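Local coordinates for carbonic anhydrase (Neosartorya fumigata, PDB 6LAC), which probably catalyses the reversible hydration of carbon dioxide to hydrogencarbonate at a zinc ion, as a carbonic anhydrase of the beta class, at residues 84-89 with 161-166; 58-63 with 137-142; 11-16 with 174-179; 27-32 with 45-50. The protein carries 1 engineered substitution. All blocks are in the same frame, centred on the assembly; numbering follows the deposited sequence.

Contact 1: 84-89 with 161-166; sequences IVICGH and LNIWGM. With ZN (zinc ion), chain C.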
# COMPACT_ATOMS: atom_id res chain seq x y z
N ILE A 84 5.21 3.32 14.07
CA ILE A 84 4.82 2.38 12.98
C ILE A 84 3.64 1.59 13.52
O ILE A 84 3.75 1.10 14.66
CB ILE A 84 5.96 1.44 12.60
CG1 ILE A 84 7.15 2.24 12.07
CG2 ILE A 84 5.46 0.42 11.55
CD1 ILE A 84 8.41 1.44 11.80
N VAL A 85 2.55 1.48 12.77
CA VAL A 85 1.44 0.59 13.14
C VAL A 85 1.39 -0.52 12.12
O VAL A 85 1.33 -0.18 10.90
CB VAL A 85 0.13 1.38 13.20
CG1 VAL A 85 -1.01 0.42 13.56
CG2 VAL A 85 0.19 2.50 14.21
N ILE A 86 1.35 -1.77 12.52
CA ILE A 86 1.00 -2.89 11.63
C ILE A 86 -0.44 -3.25 11.93
O ILE A 86 -0.75 -3.63 13.07
CB ILE A 86 1.95 -4.08 11.80
CG1 ILE A 86 3.38 -3.60 11.56
CG2 ILE A 86 1.54 -5.23 10.87
CD1 ILE A 86 4.42 -4.67 11.60
N CYS A 87 -1.31 -3.01 10.97
CA CYS A 87 -2.74 -3.24 11.12
C CYS A 87 -3.16 -4.45 10.31
O CYS A 87 -3.09 -4.40 9.06
CB CYS A 87 -3.52 -2.05 10.67
SG CYS A 87 -5.28 -2.15 11.09
N GLY A 88 -3.59 -5.53 10.92
CA GLY A 88 -4.28 -6.63 10.25
C GLY A 88 -5.76 -6.41 10.25
O GLY A 88 -6.25 -5.39 10.76
N HIS A 89 -6.47 -7.33 9.60
CA HIS A 89 -7.93 -7.14 9.52
C HIS A 89 -8.64 -8.49 9.44
O HIS A 89 -8.26 -9.35 8.69
CB HIS A 89 -8.29 -6.20 8.35
CG HIS A 89 -8.00 -6.80 7.05
ND1 HIS A 89 -9.00 -7.35 6.23
CD2 HIS A 89 -6.84 -7.13 6.48
CE1 HIS A 89 -8.43 -7.91 5.20
NE2 HIS A 89 -7.11 -7.78 5.31
N LEU A 161 11.66 5.13 18.36
CA LEU A 161 10.69 4.39 17.51
C LEU A 161 9.85 3.52 18.40
O LEU A 161 10.38 2.89 19.34
CB LEU A 161 11.46 3.52 16.54
CG LEU A 161 10.60 2.69 15.58
CD1 LEU A 161 9.74 3.55 14.68
CD2 LEU A 161 11.47 1.78 14.76
N ASN A 162 8.56 3.47 18.13
CA ASN A 162 7.66 2.45 18.67
C ASN A 162 6.94 1.77 17.50
O ASN A 162 6.54 2.50 16.59
CB ASN A 162 6.66 3.05 19.65
CG ASN A 162 7.28 3.38 21.01
OD1 ASN A 162 7.81 2.51 21.66
ND2 ASN A 162 7.19 4.62 21.37
N ILE A 163 6.78 0.47 17.63
CA ILE A 163 6.02 -0.34 16.63
C ILE A 163 4.82 -0.92 17.35
O ILE A 163 5.00 -1.52 18.44
CB ILE A 163 6.89 -1.40 15.98
CG1 ILE A 163 8.17 -0.79 15.39
CG2 ILE A 163 6.09 -2.14 14.90
CD1 ILE A 163 9.09 -1.75 14.68
N TRP A 164 3.63 -0.77 16.79
CA TRP A 164 2.36 -1.11 17.44
C TRP A 164 1.67 -2.15 16.56
O TRP A 164 1.77 -2.05 15.31
CB TRP A 164 1.49 0.11 17.62
CG TRP A 164 2.19 1.25 18.30
CD1 TRP A 164 2.74 2.32 17.70
CD2 TRP A 164 2.42 1.38 19.72
NE1 TRP A 164 3.26 3.17 18.64
CE2 TRP A 164 3.13 2.59 19.88
CE3 TRP A 164 2.18 0.57 20.84
CZ2 TRP A 164 3.52 3.07 21.14
CZ3 TRP A 164 2.58 1.04 22.08
CH2 TRP A 164 3.24 2.26 22.21
N GLY A 165 0.95 -3.09 17.11
CA GLY A 165 0.07 -3.99 16.35
C GLY A 165 -1.37 -3.71 16.64
O GLY A 165 -1.75 -3.49 17.82
N MET A 166 -2.19 -3.76 15.61
CA MET A 166 -3.64 -3.74 15.86
C MET A 166 -4.34 -4.59 14.82
O MET A 166 -3.73 -5.00 13.82
CB MET A 166 -4.18 -2.34 15.85
CG MET A 166 -4.01 -1.69 14.58
SD MET A 166 -5.00 -0.18 14.40
CE MET A 166 -6.67 -0.81 14.17
ZN ZN C . -5.86 -8.90 4.12
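M166 lays its side chain across V85 and C87, showing how one flexible residue can span two residues of the neighbouring strand on one face of a parallel pair. Its CG, held between the backbone N and the carbonyl carbon (chi1 62°), sits 3.8 Å from V85 CG1. The chain then bends at chi3, and the terminal CE comes within 3.6 Å of C87 SG. Further along this face the W164 ring stands obliquely beside V85, with W164 CD1 4.3 Å from V85 CG2. On the other face I84 meets two partners: its CD1 lies 3.8 Å from L161 CD1, whereas its CB rests more loosely on I163 CG1. Between the two faces runs a parallel ladder of five backbone hydrogen bonds. I84, I86 and G88 donate to N162, W164 and M166, and I84 and I86 accept from W164 and M166; I86 N to W164 O, at 2.8 Å, is nearly linear. At the end of strand 83-89, H89 NE2 binds zinc with C34, D36 and C92. Helices 66-77 and 127-148 cover the I84, I86 and I163 face, W21 and L14 pack on the W164 and M166 face, and strand 29-34 lies along the far edge of 83-89.

Contact 2: 58-63 with 137-142; sequences LGNMMV and LNVLEQ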
# COMPACT_ATOMS: atom_id res chain seq x y z
N LEU A 58 0.70 -7.17 0.59
CA LEU A 58 0.11 -8.50 0.80
C LEU A 58 0.20 -8.88 2.27
O LEU A 58 1.30 -8.96 2.82
CB LEU A 58 0.86 -9.54 -0.02
CG LEU A 58 0.82 -9.40 -1.54
CD1 LEU A 58 1.77 -10.39 -2.18
CD2 LEU A 58 -0.61 -9.60 -2.03
N GLY A 59 -0.93 -9.17 2.88
CA GLY A 59 -0.96 -9.70 4.25
C GLY A 59 -0.47 -8.72 5.30
O GLY A 59 -0.21 -9.18 6.42
N ASN A 60 -0.37 -7.44 5.02
CA ASN A 60 0.19 -6.45 5.97
C ASN A 60 1.51 -6.98 6.49
O ASN A 60 1.81 -6.88 7.71
CB ASN A 60 -0.77 -6.02 7.09
CG ASN A 60 -1.47 -7.13 7.82
OD1 ASN A 60 -2.57 -7.53 7.43
ND2 ASN A 60 -0.93 -7.58 8.96
N MET A 61 2.34 -7.52 5.61
CA MET A 61 3.66 -8.05 5.93
C MET A 61 4.76 -7.14 5.46
O MET A 61 4.58 -6.34 4.54
CB MET A 61 3.88 -9.44 5.30
CG MET A 61 2.87 -10.47 5.76
SD MET A 61 3.43 -12.05 5.12
CE MET A 61 1.95 -13.00 5.47
N MET A 62 5.85 -7.18 6.21
CA MET A 62 7.14 -6.64 5.76
C MET A 62 8.10 -7.83 5.65
O MET A 62 8.33 -8.58 6.62
CB MET A 62 7.66 -5.63 6.77
CG MET A 62 6.71 -4.49 6.95
SD MET A 62 6.77 -3.38 5.56
CE MET A 62 8.12 -2.37 6.20
N VAL A 63 8.63 -8.02 4.47
CA VAL A 63 9.48 -9.20 4.16
C VAL A 63 10.85 -8.69 3.74
O VAL A 63 11.07 -7.45 3.63
CB VAL A 63 8.79 -10.06 3.07
CG1 VAL A 63 7.40 -10.51 3.49
CG2 VAL A 63 8.75 -9.35 1.74
N LEU A 137 -2.15 -13.46 14.98
CA LEU A 137 -0.80 -14.01 15.10
C LEU A 137 0.10 -13.36 14.08
O LEU A 137 1.30 -13.15 14.33
CB LEU A 137 -0.80 -15.54 15.00
CG LEU A 137 -1.43 -16.26 16.21
CD1 LEU A 137 -1.80 -17.66 15.82
CD2 LEU A 137 -0.46 -16.28 17.38
N ASN A 138 -0.38 -13.17 12.85
CA ASN A 138 0.44 -12.53 11.80
C ASN A 138 0.82 -11.12 12.26
O ASN A 138 1.96 -10.73 12.06
CB ASN A 138 -0.29 -12.58 10.47
CG ASN A 138 0.49 -12.00 9.34
OD1 ASN A 138 1.63 -12.41 9.13
ND2 ASN A 138 -0.14 -11.05 8.64
N VAL A 139 -0.12 -10.37 12.79
CA VAL A 139 0.22 -9.00 13.29
C VAL A 139 1.30 -9.11 14.36
O VAL A 139 2.33 -8.41 14.24
CB VAL A 139 -0.99 -8.25 13.83
CG1 VAL A 139 -0.56 -6.93 14.44
CG2 VAL A 139 -2.03 -7.99 12.72
N LEU A 140 1.15 -10.01 15.30
CA LEU A 140 2.15 -10.11 16.40
C LEU A 140 3.50 -10.46 15.82
O LEU A 140 4.51 -9.85 16.23
CB LEU A 140 1.68 -11.16 17.38
CG LEU A 140 0.53 -10.76 18.29
CD1 LEU A 140 0.04 -11.99 19.05
CD2 LEU A 140 0.92 -9.64 19.25
N GLU A 141 3.56 -11.43 14.91
CA GLU A 141 4.87 -11.86 14.37
C GLU A 141 5.42 -10.77 13.47
O GLU A 141 6.65 -10.55 13.49
CB GLU A 141 4.72 -13.22 13.70
CG GLU A 141 4.33 -14.29 14.71
CD GLU A 141 5.43 -15.02 15.46
OE1 GLU A 141 6.48 -14.37 15.78
OE2 GLU A 141 5.25 -16.25 15.71
N GLN A 142 4.62 -10.04 12.73
CA GLN A 142 5.19 -8.93 11.93
C GLN A 142 5.75 -7.82 12.83
O GLN A 142 6.77 -7.26 12.50
CB GLN A 142 4.13 -8.36 10.98
CG GLN A 142 3.72 -9.33 9.88
CD GLN A 142 4.86 -9.70 8.99
OE1 GLN A 142 5.61 -8.87 8.56
NE2 GLN A 142 5.00 -10.99 8.67
O HOH W 1 -2.60 -10.06 9.85
O HOH W 2 7.70 -11.23 7.44
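Q142 and N138, one helical turn apart, each grip the backbone of the 58-63 loop through a side-chain amide, but in different ways. N138 ND2 donates to G59 O at 2.9 Å, in the plane of both amide and carbonyl but bent at the hydrogen (135°). The bond from M62 N to Q142 OE1, also 2.9 Å, is the reverse: nearly straight at the hydrogen (164°), yet its donor stands 42° out of the carbonyl plane, off the lone pairs. Between these anchors the packing is close. M61, extended beyond CG, lays CG 3.6 Å from Q142 NE2 and carries CE to 3.7 Å from N138 OD1. The buried N60 O has no polar partner and rests against Q142 CG, while a water bridges the buried amides by accepting from N60 ND2 and N138 ND2. The looser side is at the partly exposed M62, where a second water donates to M62 O and accepts from Q142 NE2. The loop joins strand 52-57 to helix 66-77 and carries N60 against C34, a zinc ligand. L111 and L114 of helix 107-117 flank M61 and N138, M62 meets I32 of strand 29-34, and V139 of helix 127-148 packs on L178 of strand 174-178.

Contact 3: 11-16 with 174-179; sequences LQPLSL and RGYQLI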
# COMPACT_ATOMS: atom_id res chain seq x y z
N LEU A 11 -6.45 -8.33 23.22
CA LEU A 11 -7.05 -7.37 22.27
C LEU A 11 -7.69 -6.28 23.11
O LEU A 11 -8.61 -6.62 23.92
CB LEU A 11 -8.11 -8.03 21.38
CG LEU A 11 -7.64 -8.94 20.26
CD1 LEU A 11 -6.89 -8.14 19.20
CD2 LEU A 11 -6.78 -10.06 20.80
N GLN A 12 -7.25 -5.04 22.95
CA GLN A 12 -7.83 -3.89 23.68
C GLN A 12 -8.52 -3.01 22.67
O GLN A 12 -7.86 -2.48 21.77
CB GLN A 12 -6.75 -3.12 24.44
CG GLN A 12 -7.26 -1.80 25.00
CD GLN A 12 -6.37 -1.28 26.11
OE1 GLN A 12 -6.25 -1.87 27.17
NE2 GLN A 12 -5.70 -0.17 25.84
N PRO A 13 -9.86 -2.83 22.77
CA PRO A 13 -10.58 -1.89 21.91
C PRO A 13 -9.90 -0.52 21.94
O PRO A 13 -9.59 -0.07 23.04
CB PRO A 13 -12.00 -1.84 22.51
CG PRO A 13 -12.13 -3.14 23.26
CD PRO A 13 -10.74 -3.50 23.74
N LEU A 14 -9.62 0.09 20.78
CA LEU A 14 -9.02 1.44 20.71
C LEU A 14 -10.11 2.46 21.05
O LEU A 14 -11.26 2.29 20.59
CB LEU A 14 -8.48 1.74 19.31
CG LEU A 14 -7.36 0.82 18.81
CD1 LEU A 14 -7.05 1.11 17.34
CD2 LEU A 14 -6.11 0.96 19.65
N SER A 15 -9.76 3.48 21.80
CA SER A 15 -10.54 4.74 21.82
C SER A 15 -9.83 5.70 20.87
O SER A 15 -8.64 5.90 21.06
CB SER A 15 -10.66 5.30 23.21
OG SER A 15 -11.06 4.28 24.12
N LEU A 16 -10.54 6.22 19.88
CA LEU A 16 -9.92 6.95 18.75
C LEU A 16 -9.12 8.12 19.30
O LEU A 16 -8.12 8.47 18.68
CB LEU A 16 -10.97 7.45 17.77
CG LEU A 16 -11.49 6.39 16.81
CD1 LEU A 16 -12.20 5.27 17.53
CD2 LEU A 16 -12.39 7.04 15.78
N ARG A 174 -14.42 -1.08 14.38
CA ARG A 174 -13.50 -0.73 15.49
C ARG A 174 -12.13 -1.34 15.22
O ARG A 174 -12.06 -2.39 14.59
CB ARG A 174 -13.97 -1.31 16.84
CG ARG A 174 -15.11 -0.57 17.53
CD ARG A 174 -14.81 -0.47 19.02
NE ARG A 174 -15.97 -0.53 19.90
CZ ARG A 174 -15.94 -0.30 21.21
NH1 ARG A 174 -14.81 0.02 21.81
NH2 ARG A 174 -17.06 -0.38 21.92
N GLY A 175 -11.09 -0.74 15.79
CA GLY A 175 -9.75 -1.34 15.86
C GLY A 175 -9.47 -1.86 17.25
O GLY A 175 -10.04 -1.32 18.26
N TYR A 176 -8.60 -2.84 17.36
CA TYR A 176 -8.20 -3.45 18.63
C TYR A 176 -6.69 -3.52 18.68
O TYR A 176 -6.09 -4.14 17.78
CB TYR A 176 -8.83 -4.83 18.79
CG TYR A 176 -10.33 -4.83 18.61
CD1 TYR A 176 -11.18 -4.86 19.70
CD2 TYR A 176 -10.91 -4.67 17.37
CE1 TYR A 176 -12.56 -4.85 19.53
CE2 TYR A 176 -12.28 -4.63 17.18
CZ TYR A 176 -13.13 -4.71 18.28
OH TYR A 176 -14.48 -4.62 18.03
N GLN A 177 -6.09 -2.91 19.67
CA GLN A 177 -4.65 -2.98 19.86
C GLN A 177 -4.27 -4.36 20.39
O GLN A 177 -4.96 -4.91 21.31
CB GLN A 177 -4.19 -1.86 20.77
CG GLN A 177 -2.69 -1.86 20.90
CD GLN A 177 -2.20 -0.78 21.83
OE1 GLN A 177 -2.98 0.02 22.35
NE2 GLN A 177 -0.89 -0.75 21.99
N LEU A 178 -3.18 -4.91 19.92
CA LEU A 178 -2.59 -6.12 20.51
C LEU A 178 -1.66 -5.69 21.64
O LEU A 178 -0.71 -5.00 21.38
CB LEU A 178 -1.90 -6.94 19.42
CG LEU A 178 -2.90 -7.73 18.59
CD1 LEU A 178 -2.39 -7.98 17.18
CD2 LEU A 178 -3.24 -9.03 19.29
N ILE A 179 -2.02 -6.03 22.89
CA ILE A 179 -1.24 -5.77 24.13
C ILE A 179 -0.81 -7.10 24.78
O ILE A 179 -0.47 -8.13 24.21
CB ILE A 179 -2.10 -4.97 25.12
CG1 ILE A 179 -2.24 -3.52 24.67
CG2 ILE A 179 -1.52 -5.09 26.53
CD1 ILE A 179 -3.36 -2.78 25.35
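The carbonyl oxygen of Q177 is held twice by the opposing strand: Q12 N donates to it at 2.8 Å, in the carbonyl plane, and L11 CA adds a C-H contact. The bond is returned by Q177 N to Q12 O, also 2.8 Å, which makes these two residues a hydrogen-bonded antiparallel pair. P13, which has no N-H to give, falls opposite Y176 at a non-hydrogen-bonded position, where its ring lies obliquely beside the tyrosine, P13 CG 4.1 Å from Y176 CD1. L14 N then reaches G175 O in an almost straight bond of 2.9 Å. Here the leucine folds over the glycine, with CD1 against G175 CA and CD2 3.6 Å from Q177 CB. At the other end L11 and L178 lie side by side and point the same way, L11 CD1 to L178 CD2 3.8 Å. The amide of Q12 is covered by a methyl: with CG anti to the backbone N (chi1 170°), the extended chain brings CD to 3.4 Å from I179 CD1. The hydroxyl of Y176 is engaged elsewhere, by T172. Strands 162-169 and 174-178 form a beta-hairpin, and 11-13 adds a further antiparallel strand beside it. Segments near both ends of the modelled chain thus meet at one edge of a mixed sheet, a short antiparallel border on the parallel core of this beta-class carbonic anhydrase fold.

Contact 4: 27-32 with 45-50; sequences QQVLWI and SGLPAD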
# COMPACT_ATOMS: atom_id res chain seq x y z
N GLN A 27 2.32 14.81 13.40
CA GLN A 27 3.48 13.93 13.06
C GLN A 27 3.00 12.95 12.00
O GLN A 27 1.80 12.95 11.71
CB GLN A 27 4.00 13.19 14.29
CG GLN A 27 4.13 14.08 15.53
CD GLN A 27 4.99 15.29 15.28
OE1 GLN A 27 4.55 16.44 15.44
NE2 GLN A 27 6.20 15.04 14.81
N GLN A 28 3.91 12.27 11.33
CA GLN A 28 3.52 11.20 10.40
C GLN A 28 3.73 9.87 11.06
O GLN A 28 4.66 9.66 11.81
CB GLN A 28 4.28 11.31 9.10
CG GLN A 28 3.63 12.29 8.15
CD GLN A 28 4.47 12.39 6.91
OE1 GLN A 28 5.62 12.83 6.99
NE2 GLN A 28 3.96 11.87 5.81
N VAL A 29 2.83 8.94 10.75
CA VAL A 29 2.88 7.55 11.24
C VAL A 29 2.97 6.63 10.03
O VAL A 29 2.16 6.80 9.08
CB VAL A 29 1.64 7.24 12.10
CG1 VAL A 29 1.62 5.79 12.52
CG2 VAL A 29 1.52 8.22 13.28
N LEU A 30 3.89 5.68 10.05
CA LEU A 30 3.94 4.65 8.97
C LEU A 30 2.88 3.63 9.33
O LEU A 30 2.98 2.94 10.37
CB LEU A 30 5.33 4.04 8.90
CG LEU A 30 5.45 2.77 8.05
CD1 LEU A 30 5.03 3.01 6.60
CD2 LEU A 30 6.83 2.22 8.12
N TRP A 31 1.87 3.52 8.48
CA TRP A 31 0.71 2.61 8.65
C TRP A 31 0.90 1.46 7.68
O TRP A 31 0.84 1.74 6.45
CB TRP A 31 -0.58 3.35 8.42
CG TRP A 31 -1.79 2.56 8.77
CD1 TRP A 31 -2.46 1.63 8.03
CD2 TRP A 31 -2.47 2.63 10.02
NE1 TRP A 31 -3.48 1.09 8.76
CE2 TRP A 31 -3.53 1.70 9.98
CE3 TRP A 31 -2.28 3.37 11.18
CZ2 TRP A 31 -4.40 1.51 11.07
CZ3 TRP A 31 -3.14 3.18 12.24
CH2 TRP A 31 -4.17 2.28 12.18
N ILE A 32 1.11 0.25 8.13
CA ILE A 32 1.29 -0.96 7.30
C ILE A 32 0.03 -1.76 7.37
O ILE A 32 -0.30 -2.27 8.43
CB ILE A 32 2.50 -1.75 7.72
CG1 ILE A 32 3.76 -0.90 7.61
CG2 ILE A 32 2.62 -3.04 6.93
CD1 ILE A 32 4.97 -1.46 8.33
N SER A 45 -8.10 4.45 12.69
CA SER A 45 -6.66 4.69 12.99
C SER A 45 -6.47 5.72 14.10
O SER A 45 -5.35 5.77 14.68
CB SER A 45 -5.93 5.15 11.78
OG SER A 45 -6.37 6.43 11.35
N GLY A 46 -7.45 6.58 14.35
CA GLY A 46 -7.22 7.71 15.27
C GLY A 46 -6.38 8.82 14.65
O GLY A 46 -5.92 9.70 15.39
N LEU A 47 -6.09 8.76 13.34
CA LEU A 47 -5.21 9.72 12.66
C LEU A 47 -5.98 10.46 11.59
O LEU A 47 -6.68 9.85 10.79
CB LEU A 47 -4.05 8.96 11.99
CG LEU A 47 -3.02 8.31 12.91
CD1 LEU A 47 -2.11 7.36 12.15
CD2 LEU A 47 -2.21 9.38 13.61
N PRO A 48 -5.76 11.76 11.43
CA PRO A 48 -6.20 12.44 10.22
C PRO A 48 -5.41 11.94 9.01
O PRO A 48 -4.30 11.46 9.20
CB PRO A 48 -5.91 13.92 10.47
CG PRO A 48 -4.86 13.91 11.53
CD PRO A 48 -4.97 12.62 12.31
N ALA A 49 -5.99 12.02 7.82
CA ALA A 49 -5.39 11.46 6.59
C ALA A 49 -3.99 12.01 6.38
O ALA A 49 -3.11 11.29 5.86
CB ALA A 49 -6.29 11.77 5.42
N ASP A 50 -3.75 13.29 6.71
CA ASP A 50 -2.46 13.91 6.39
C ASP A 50 -1.35 13.43 7.36
O ASP A 50 -0.19 13.73 7.05
CB ASP A 50 -2.56 15.45 6.35
CG ASP A 50 -2.94 16.15 7.63
OD1 ASP A 50 -3.07 15.51 8.69
OD2 ASP A 50 -3.14 17.39 7.54
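An ST turn at S45, in the connection between strands 29-34 and 52-57, packs against the strand residues V29 and W31 and illustrates how a loop segment can pack on a strand through carbon atoms, with no hydrogen bond passing between the two. Within the turn S45 OG accepts from L47 N at 3.1 Å, and it is also hydrogen-bonded to L42 O. With its oxygen so engaged, S45 turns CB over one face of the W31 indole, at the CZ3 and CH2 end of the six-membered ring, 3.4 Å from W31 CH2. The tryptophan side chain, CG anti to the backbone N (chi1 -171°), runs out from the strand toward the loop. L47 fills the angle between the two strand residues: its CD1 lies 3.8 Å from V29 CB and, obliquely placed, 4.1 Å from W31 CE3. Its other methyl, CD2, touches V29 CG2. At the outer margin Q28 CG meets D50 O only loosely, at 4.2 Å. Nearby, A49 packs on the engineered A39 of the second subunit. W31 NE1 bonds to E41 and S45 O to W21, so within this contact the segments meet by apolar packing; just beyond it, a backbone hydrogen bond ties V29 to E51.

Overall arrangement
Three of the four contacts draw on the same mixed sheet. Its strand order places 11-13 and 174-178 (contact 3) beside 162-169 and 83-89 (contact 1), followed by 29-34 (contact 4). Contact 1 lies between, its centre about 11 Å from those of contacts 3 and 4, which are about 16 Å apart. Contact 2, about 10 Å from contact 1, sets helix 127-148 and the 58-63 loop against the sheet; N60 and V139 touch G88, next to zinc ligand H89. Along the chain contact 3 encloses all the others, contact 4 closes first, and contacts 1 and 2 interlock. Contacts 1 and 2 thereby bring H89 and N60 to the zinc site, while contacts 3 and 4 build the sheet and its connection farther out.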